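Local coordinates for Serine/threonine-protein phosphatase 2A regulatory subunit B'' subunit alpha (PDB 4I5J), which serves as a calcium-binding regulatory subunit of protein phosphatase 2A and might modulate the substrate selectivity, activity and location of the catalytic enzyme, at residues R197-D202 and Y210-F215; S148-R153 and E193-C198. All coordinates share one frame; numbering follows the deposited sequence.

Interaction 1. Residues R197-D202 and Y210-F215; sequences RCMDVD and YELEYF. With CA (calcium ion), chain B.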
loop_
_atom_site.group_PDB
_atom_site.type_symbol
_atom_site.label_atom_id
_atom_site.label_comp_id
_atom_site.label_asym_id
_atom_site.label_seq_id
_atom_site.Cartn_x
_atom_site.Cartn_y
_atom_site.Cartn_z
ATOM N N ARG A 197 -2.179 -5.117 -9.255
ATOM C CA ARG A 197 -2.094 -6.549 -8.973
ATOM C C ARG A 197 -3.456 -7.112 -8.560
ATOM O O ARG A 197 -3.761 -8.290 -8.801
ATOM C CB ARG A 197 -1.114 -6.785 -7.823
ATOM C CG ARG A 197 0.325 -6.808 -8.231
ATOM C CD ARG A 197 1.236 -6.518 -7.044
ATOM N NE ARG A 197 2.619 -6.707 -7.449
ATOM C CZ ARG A 197 3.380 -7.707 -7.028
ATOM N NH1 ARG A 197 2.898 -8.593 -6.156
ATOM N NH2 ARG A 197 4.631 -7.798 -7.458
ATOM N N CYS A 198 -4.266 -6.290 -7.887
ATOM C CA CYS A 198 -5.602 -6.765 -7.509
ATOM C C CYS A 198 -6.507 -6.881 -8.735
ATOM O O CYS A 198 -7.277 -7.830 -8.848
ATOM C CB CYS A 198 -6.256 -5.846 -6.484
ATOM S SG CYS A 198 -5.470 -5.898 -4.889
ATOM N N MET A 199 -6.409 -5.918 -9.649
ATOM C CA MET A 199 -7.225 -5.945 -10.869
ATOM C C MET A 199 -6.740 -6.955 -11.895
ATOM O O MET A 199 -7.532 -7.452 -12.703
ATOM C CB MET A 199 -7.317 -4.562 -11.510
ATOM C CG MET A 199 -8.127 -3.575 -10.668
ATOM S SD MET A 199 -8.579 -2.089 -11.593
ATOM C CE MET A 199 -9.726 -2.834 -12.777
ATOM N N ASP A 200 -5.451 -7.272 -11.866
ATOM C CA ASP A 200 -4.916 -8.250 -12.806
ATOM C C ASP A 200 -5.297 -9.657 -12.362
ATOM O O ASP A 200 -4.448 -10.422 -11.907
ATOM C CB ASP A 200 -3.395 -8.113 -12.922
ATOM C CG ASP A 200 -2.813 -8.979 -14.024
ATOM O OD1 ASP A 200 -3.588 -9.553 -14.805
ATOM O OD2 ASP A 200 -1.575 -9.089 -14.111
ATOM N N VAL A 201 -6.577 -9.990 -12.498
ATOM C CA VAL A 201 -7.094 -11.255 -11.990
ATOM C C VAL A 201 -6.253 -12.473 -12.379
ATOM O O VAL A 201 -5.886 -13.269 -11.516
ATOM C CB VAL A 201 -8.530 -11.486 -12.440
ATOM C CG1 VAL A 201 -9.029 -12.863 -11.962
ATOM C CG2 VAL A 201 -9.431 -10.369 -11.940
ATOM N N ASP A 202 -5.937 -12.615 -13.665
ATOM C CA ASP A 202 -5.209 -13.801 -14.132
ATOM C C ASP A 202 -3.698 -13.659 -13.964
ATOM O O ASP A 202 -2.943 -14.575 -14.260
ATOM C CB ASP A 202 -5.567 -14.144 -15.591
ATOM C CG ASP A 202 -5.198 -13.032 -16.578
ATOM O OD1 ASP A 202 -4.405 -12.138 -16.226
ATOM O OD2 ASP A 202 -5.717 -13.038 -17.719
ATOM N N TYR A 210 -12.064 -8.008 -20.194
ATOM C CA TYR A 210 -12.951 -8.861 -19.421
ATOM C C TYR A 210 -12.612 -8.818 -17.932
ATOM O O TYR A 210 -13.463 -9.106 -17.101
ATOM C CB TYR A 210 -12.988 -10.294 -19.957
ATOM C CG TYR A 210 -11.641 -10.928 -20.188
ATOM C CD1 TYR A 210 -11.044 -11.695 -19.195
ATOM C CD2 TYR A 210 -10.981 -10.791 -21.409
ATOM C CE1 TYR A 210 -9.832 -12.280 -19.390
ATOM C CE2 TYR A 210 -9.744 -11.384 -21.618
ATOM C CZ TYR A 210 -9.180 -12.129 -20.606
ATOM O OH TYR A 210 -7.955 -12.729 -20.781
ATOM N N GLU A 211 -11.375 -8.460 -17.594
ATOM C CA GLU A 211 -11.041 -8.224 -16.184
ATOM C C GLU A 211 -11.692 -6.915 -15.759
ATOM O O GLU A 211 -12.296 -6.833 -14.691
ATOM C CB GLU A 211 -9.527 -8.219 -15.960
ATOM C CG GLU A 211 -8.942 -9.620 -16.019
ATOM C CD GLU A 211 -7.425 -9.657 -16.149
ATOM O OE1 GLU A 211 -6.832 -8.682 -16.656
ATOM O OE2 GLU A 211 -6.826 -10.694 -15.768
ATOM N N LEU A 212 -11.600 -5.897 -16.610
ATOM C CA LEU A 212 -12.330 -4.664 -16.362
ATOM C C LEU A 212 -13.849 -4.889 -16.163
ATOM O O LEU A 212 -14.454 -4.323 -15.237
ATOM C CB LEU A 212 -12.076 -3.643 -17.474
ATOM C CG LEU A 212 -10.631 -3.146 -17.616
ATOM C CD1 LEU A 212 -10.531 -1.977 -18.586
ATOM C CD2 LEU A 212 -10.069 -2.750 -16.297
ATOM N N GLU A 213 -14.463 -5.711 -17.013
ATOM C CA GLU A 213 -15.914 -5.888 -16.933
ATOM C C GLU A 213 -16.318 -6.568 -15.641
ATOM O O GLU A 213 -17.332 -6.231 -15.030
ATOM C CB GLU A 213 -16.472 -6.700 -18.111
ATOM C CG GLU A 213 -18.012 -6.667 -18.140
ATOM C CD GLU A 213 -18.606 -7.682 -19.087
ATOM O OE1 GLU A 213 -17.842 -8.508 -19.640
ATOM O OE2 GLU A 213 -19.836 -7.655 -19.273
ATOM N N TYR A 214 -15.500 -7.525 -15.229
ATOM C CA TYR A 214 -15.752 -8.289 -14.035
ATOM C C TYR A 214 -15.926 -7.355 -12.828
ATOM O O TYR A 214 -16.889 -7.487 -12.068
ATOM C CB TYR A 214 -14.586 -9.232 -13.810
ATOM C CG TYR A 214 -14.572 -9.892 -12.447
ATOM C CD1 TYR A 214 -15.413 -10.963 -12.168
ATOM C CD2 TYR A 214 -13.696 -9.468 -11.460
ATOM C CE1 TYR A 214 -15.392 -11.577 -10.950
ATOM C CE2 TYR A 214 -13.666 -10.080 -10.225
ATOM C CZ TYR A 214 -14.522 -11.128 -9.973
ATOM O OH TYR A 214 -14.500 -11.751 -8.748
ATOM N N PHE A 215 -15.017 -6.395 -12.671
ATOM C CA PHE A 215 -15.154 -5.430 -11.581
ATOM C C PHE A 215 -16.305 -4.489 -11.835
ATOM O O PHE A 215 -17.059 -4.155 -10.914
ATOM C CB PHE A 215 -13.858 -4.642 -11.365
ATOM C CG PHE A 215 -12.725 -5.499 -10.950
ATOM C CD1 PHE A 215 -12.657 -5.994 -9.658
ATOM C CD2 PHE A 215 -11.732 -5.838 -11.849
ATOM C CE1 PHE A 215 -11.621 -6.821 -9.279
ATOM C CE2 PHE A 215 -10.690 -6.660 -11.471
ATOM C CZ PHE A 215 -10.634 -7.158 -10.198
HETATM CA CA CA B . -4.741 -9.894 -16.740
HETATM O O HOH W 1 -7.336 -14.908 -19.061
HETATM O O HOH W 2 -5.618 -10.729 -18.833
#
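F215 pushes its ring from helix 209-226 into a hollow formed by the backbone of C198 and M199 and the side chains of M199 and V201. M199 CG lies over one face of the ring. The M199 chain bends at its last torsion (chi3 68°), which brings CE to 3.7 Å from F215 CD2 and 3.5 Å from L212 CD2. The sulfur makes an oblique Met-aromatic contact with F215. V201 CG2 forms another wall of the hollow, 3.8 Å from F215 CZ. With an alanine in place of F215, M199 and V201 would probably lose the ring they pack on, and a gap would open between the helices.

Beside this apolar patch lies the calcium site of an EF-hand. E211 reaches across with an extended chain and binds calcium through OE1 and OE2, each 2.4 Å from the metal. D200 OD1 and D202 OD1 bind it from the loop, and D204, V206 and a water complete the shell. The carboxylate planes of D202 and E211 are turned 63° from each other, and the metal they share probably offsets their charge. The backbone N of D202 donates a nearly straight bond (172°) to E211 OE2 at 3.0 Å, so this oxygen is gripped by metal and amide together. D200 OD2 accepts a hydrogen bond from G205 N. A second water links D202 OD2 to Y210 OH.

The contact joins helix 189-199 to helix 209-226. Helix 263-271 packs on M199 and L212, helix 148-154 on C198, M199 and F215, and helix 233-244 on L212.

Interaction 2. Residues S148-R153 and E193-C198; sequences SRIIER and EYWFRC
W195 is the first residue of 193-198 to meet helix 148-154. Its six-membered ring carries CZ3 to 4.0 Å from I150 CG1, and the two side chains cross at about a right angle. The indole NE1 is hydrogen-bonded to the backbone O of S182. R197 gives its backbone O to R153 NH2 at 3.0 Å. This bond lies in the carbonyl plane but is bent at the hydrogen (143°). The R197 side chain instead forms a salt bridge through NE with E193 OE2, on its own helix.

C198 closes the contact. Its CB packs 3.7 Å from I150 CD1, and its backbone O accepts a short bond of 2.6 Å from R153 NE. This oxygen lies in the guanidinium plane. R153 folds back at chi2 and chi3, which turns one edge of its guanidinium to both carbonyls. The arginine thus holds two carbonyls in the last turn of the helix that leads into the calcium loop.

The axes of segments 148-153 and 193-198 cross at 100°, 10.0 Å apart at closest approach. F215 of helix 209-226 touches I150 and R153. Helix 173-184 packs on Y194 and W195, and Y267 and F271 of helix 263-271 meet the W195 ring.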
loop_
_atom_site.group_PDB
_atom_site.type_symbol
_atom_site.label_atom_id
_atom_site.label_comp_id
_atom_site.label_asym_id
_atom_site.label_seq_id
_atom_site.Cartn_x
_atom_site.Cartn_y
_atom_site.Cartn_z
ATOM N N SER A 148 -16.781 -5.808 -3.102
ATOM C CA SER A 148 -16.471 -7.149 -2.620
ATOM C C SER A 148 -15.500 -7.890 -3.541
ATOM O O SER A 148 -14.791 -8.813 -3.107
ATOM C CB SER A 148 -17.737 -7.976 -2.458
ATOM O OG SER A 148 -18.088 -8.588 -3.683
ATOM N N ARG A 149 -15.486 -7.515 -4.818
ATOM C CA ARG A 149 -14.619 -8.196 -5.761
ATOM C C ARG A 149 -13.158 -7.751 -5.627
ATOM O O ARG A 149 -12.250 -8.575 -5.683
ATOM C CB ARG A 149 -15.135 -8.056 -7.196
ATOM C CG ARG A 149 -16.224 -9.083 -7.504
ATOM C CD ARG A 149 -16.978 -8.816 -8.828
ATOM N NE ARG A 149 -18.028 -9.823 -9.001
ATOM C CZ ARG A 149 -18.821 -9.931 -10.062
ATOM N NH1 ARG A 149 -18.701 -9.095 -11.080
ATOM N NH2 ARG A 149 -19.730 -10.890 -10.103
ATOM N N ILE A 150 -12.933 -6.459 -5.439
ATOM C CA ILE A 150 -11.576 -6.002 -5.174
ATOM C C ILE A 150 -11.080 -6.540 -3.807
ATOM O O ILE A 150 -9.941 -6.970 -3.692
ATOM C CB ILE A 150 -11.451 -4.458 -5.297
ATOM C CG1 ILE A 150 -10.035 -4.075 -5.723
ATOM C CG2 ILE A 150 -11.950 -3.740 -4.020
ATOM C CD1 ILE A 150 -9.686 -4.524 -7.175
ATOM N N ILE A 151 -11.953 -6.592 -2.808
ATOM C CA ILE A 151 -11.558 -7.084 -1.481
ATOM C C ILE A 151 -11.179 -8.564 -1.554
ATOM O O ILE A 151 -10.168 -8.990 -0.999
ATOM C CB ILE A 151 -12.672 -6.871 -0.423
ATOM C CG1 ILE A 151 -12.969 -5.375 -0.222
ATOM C CG2 ILE A 151 -12.310 -7.542 0.895
ATOM C CD1 ILE A 151 -11.823 -4.556 0.296
ATOM N N GLU A 152 -11.981 -9.337 -2.274
ATOM C CA GLU A 152 -11.672 -10.737 -2.534
ATOM C C GLU A 152 -10.303 -10.856 -3.200
ATOM O O GLU A 152 -9.517 -11.752 -2.877
ATOM C CB GLU A 152 -12.773 -11.368 -3.401
ATOM C CG GLU A 152 -12.595 -12.840 -3.710
ATOM C CD GLU A 152 -13.830 -13.434 -4.390
ATOM O OE1 GLU A 152 -14.837 -12.705 -4.555
ATOM O OE2 GLU A 152 -13.794 -14.628 -4.760
ATOM N N ARG A 153 -9.994 -9.933 -4.104
ATOM C CA ARG A 153 -8.670 -9.934 -4.734
ATOM C C ARG A 153 -7.554 -9.628 -3.730
ATOM O O ARG A 153 -6.484 -10.235 -3.761
ATOM C CB ARG A 153 -8.641 -8.964 -5.916
ATOM C CG ARG A 153 -9.492 -9.420 -7.124
ATOM C CD ARG A 153 -8.891 -10.655 -7.768
ATOM N NE ARG A 153 -7.534 -10.360 -8.219
ATOM C CZ ARG A 153 -6.547 -11.248 -8.264
ATOM N NH1 ARG A 153 -6.770 -12.504 -7.901
ATOM N NH2 ARG A 153 -5.347 -10.880 -8.684
ATOM N N GLU A 193 0.625 0.063 -8.136
ATOM C CA GLU A 193 0.961 -1.326 -8.429
ATOM C C GLU A 193 0.075 -2.263 -7.623
ATOM O O GLU A 193 -0.395 -3.294 -8.126
ATOM C CB GLU A 193 2.428 -1.620 -8.125
ATOM C CG GLU A 193 2.728 -3.088 -8.275
ATOM C CD GLU A 193 4.192 -3.356 -8.483
ATOM O OE1 GLU A 193 4.966 -2.372 -8.486
ATOM O OE2 GLU A 193 4.558 -4.547 -8.631
ATOM N N TYR A 194 -0.177 -1.873 -6.374
ATOM C CA TYR A 194 -0.999 -2.648 -5.451
ATOM C C TYR A 194 -2.389 -2.881 -6.062
ATOM O O TYR A 194 -2.867 -4.019 -6.108
ATOM C CB TYR A 194 -1.093 -1.899 -4.115
ATOM C CG TYR A 194 -1.839 -2.586 -2.990
ATOM C CD1 TYR A 194 -1.152 -3.235 -1.976
ATOM C CD2 TYR A 194 -3.227 -2.545 -2.919
ATOM C CE1 TYR A 194 -1.819 -3.837 -0.924
ATOM C CE2 TYR A 194 -3.912 -3.146 -1.863
ATOM C CZ TYR A 194 -3.194 -3.798 -0.875
ATOM O OH TYR A 194 -3.844 -4.413 0.178
ATOM N N TRP A 195 -3.034 -1.819 -6.542
ATOM C CA TRP A 195 -4.364 -1.975 -7.142
ATOM C C TRP A 195 -4.294 -2.655 -8.496
ATOM O O TRP A 195 -5.223 -3.360 -8.889
ATOM C CB TRP A 195 -5.110 -0.648 -7.228
ATOM C CG TRP A 195 -5.295 -0.087 -5.879
ATOM C CD1 TRP A 195 -4.728 1.047 -5.377
ATOM C CD2 TRP A 195 -6.041 -0.676 -4.807
ATOM N NE1 TRP A 195 -5.089 1.206 -4.061
ATOM C CE2 TRP A 195 -5.896 0.165 -3.688
ATOM C CE3 TRP A 195 -6.821 -1.830 -4.689
ATOM C CZ2 TRP A 195 -6.522 -0.100 -2.463
ATOM C CZ3 TRP A 195 -7.435 -2.104 -3.476
ATOM C CH2 TRP A 195 -7.284 -1.240 -2.378
ATOM N N PHE A 196 -3.180 -2.472 -9.200
ATOM C CA PHE A 196 -3.002 -3.159 -10.475
ATOM C C PHE A 196 -2.946 -4.666 -10.250
ATOM O O PHE A 196 -3.588 -5.415 -10.968
ATOM C CB PHE A 196 -1.744 -2.696 -11.193
ATOM C CG PHE A 196 -1.581 -3.308 -12.553
ATOM C CD1 PHE A 196 -2.043 -2.642 -13.683
ATOM C CD2 PHE A 196 -0.985 -4.556 -12.704
ATOM C CE1 PHE A 196 -1.912 -3.201 -14.943
ATOM C CE2 PHE A 196 -0.863 -5.134 -13.966
ATOM C CZ PHE A 196 -1.318 -4.459 -15.085
ATOM N N ARG A 197 -2.179 -5.117 -9.255
ATOM C CA ARG A 197 -2.094 -6.549 -8.973
ATOM C C ARG A 197 -3.456 -7.112 -8.560
ATOM O O ARG A 197 -3.761 -8.290 -8.801
ATOM C CB ARG A 197 -1.114 -6.785 -7.823
ATOM C CG ARG A 197 0.325 -6.808 -8.231
ATOM C CD ARG A 197 1.236 -6.518 -7.044
ATOM N NE ARG A 197 2.619 -6.707 -7.449
ATOM C CZ ARG A 197 3.380 -7.707 -7.028
ATOM N NH1 ARG A 197 2.898 -8.593 -6.156
ATOM N NH2 ARG A 197 4.631 -7.798 -7.458
ATOM N N CYS A 198 -4.266 -6.290 -7.887
ATOM C CA CYS A 198 -5.602 -6.765 -7.509
ATOM C C CYS A 198 -6.507 -6.881 -8.735
ATOM O O CYS A 198 -7.277 -7.830 -8.848
ATOM C CB CYS A 198 -6.256 -5.846 -6.484
ATOM S SG CYS A 198 -5.470 -5.898 -4.889
#

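Interactions 1 and 2 share helix 189-199, and R197 and C198 belong to both. Their centres are about 8 Å apart. Along the chain, 148-153 comes first, then 193-198, the overlapping 197-202 and finally 210-215. All four segments fall within the EF-hand domain pair. Interaction 1 joins the two helices of one calcium-binding EF-hand, while interaction 2 sets helix 148-154 against the first of them. The two also touch directly. R149 NH1 lies 2.6 Å from Y214 O, a probable hydrogen bond, and R153 NH2 packs near D200 O, at the start of the calcium loop. Helix 148-154 therefore packs against both helices of the calcium-binding hand.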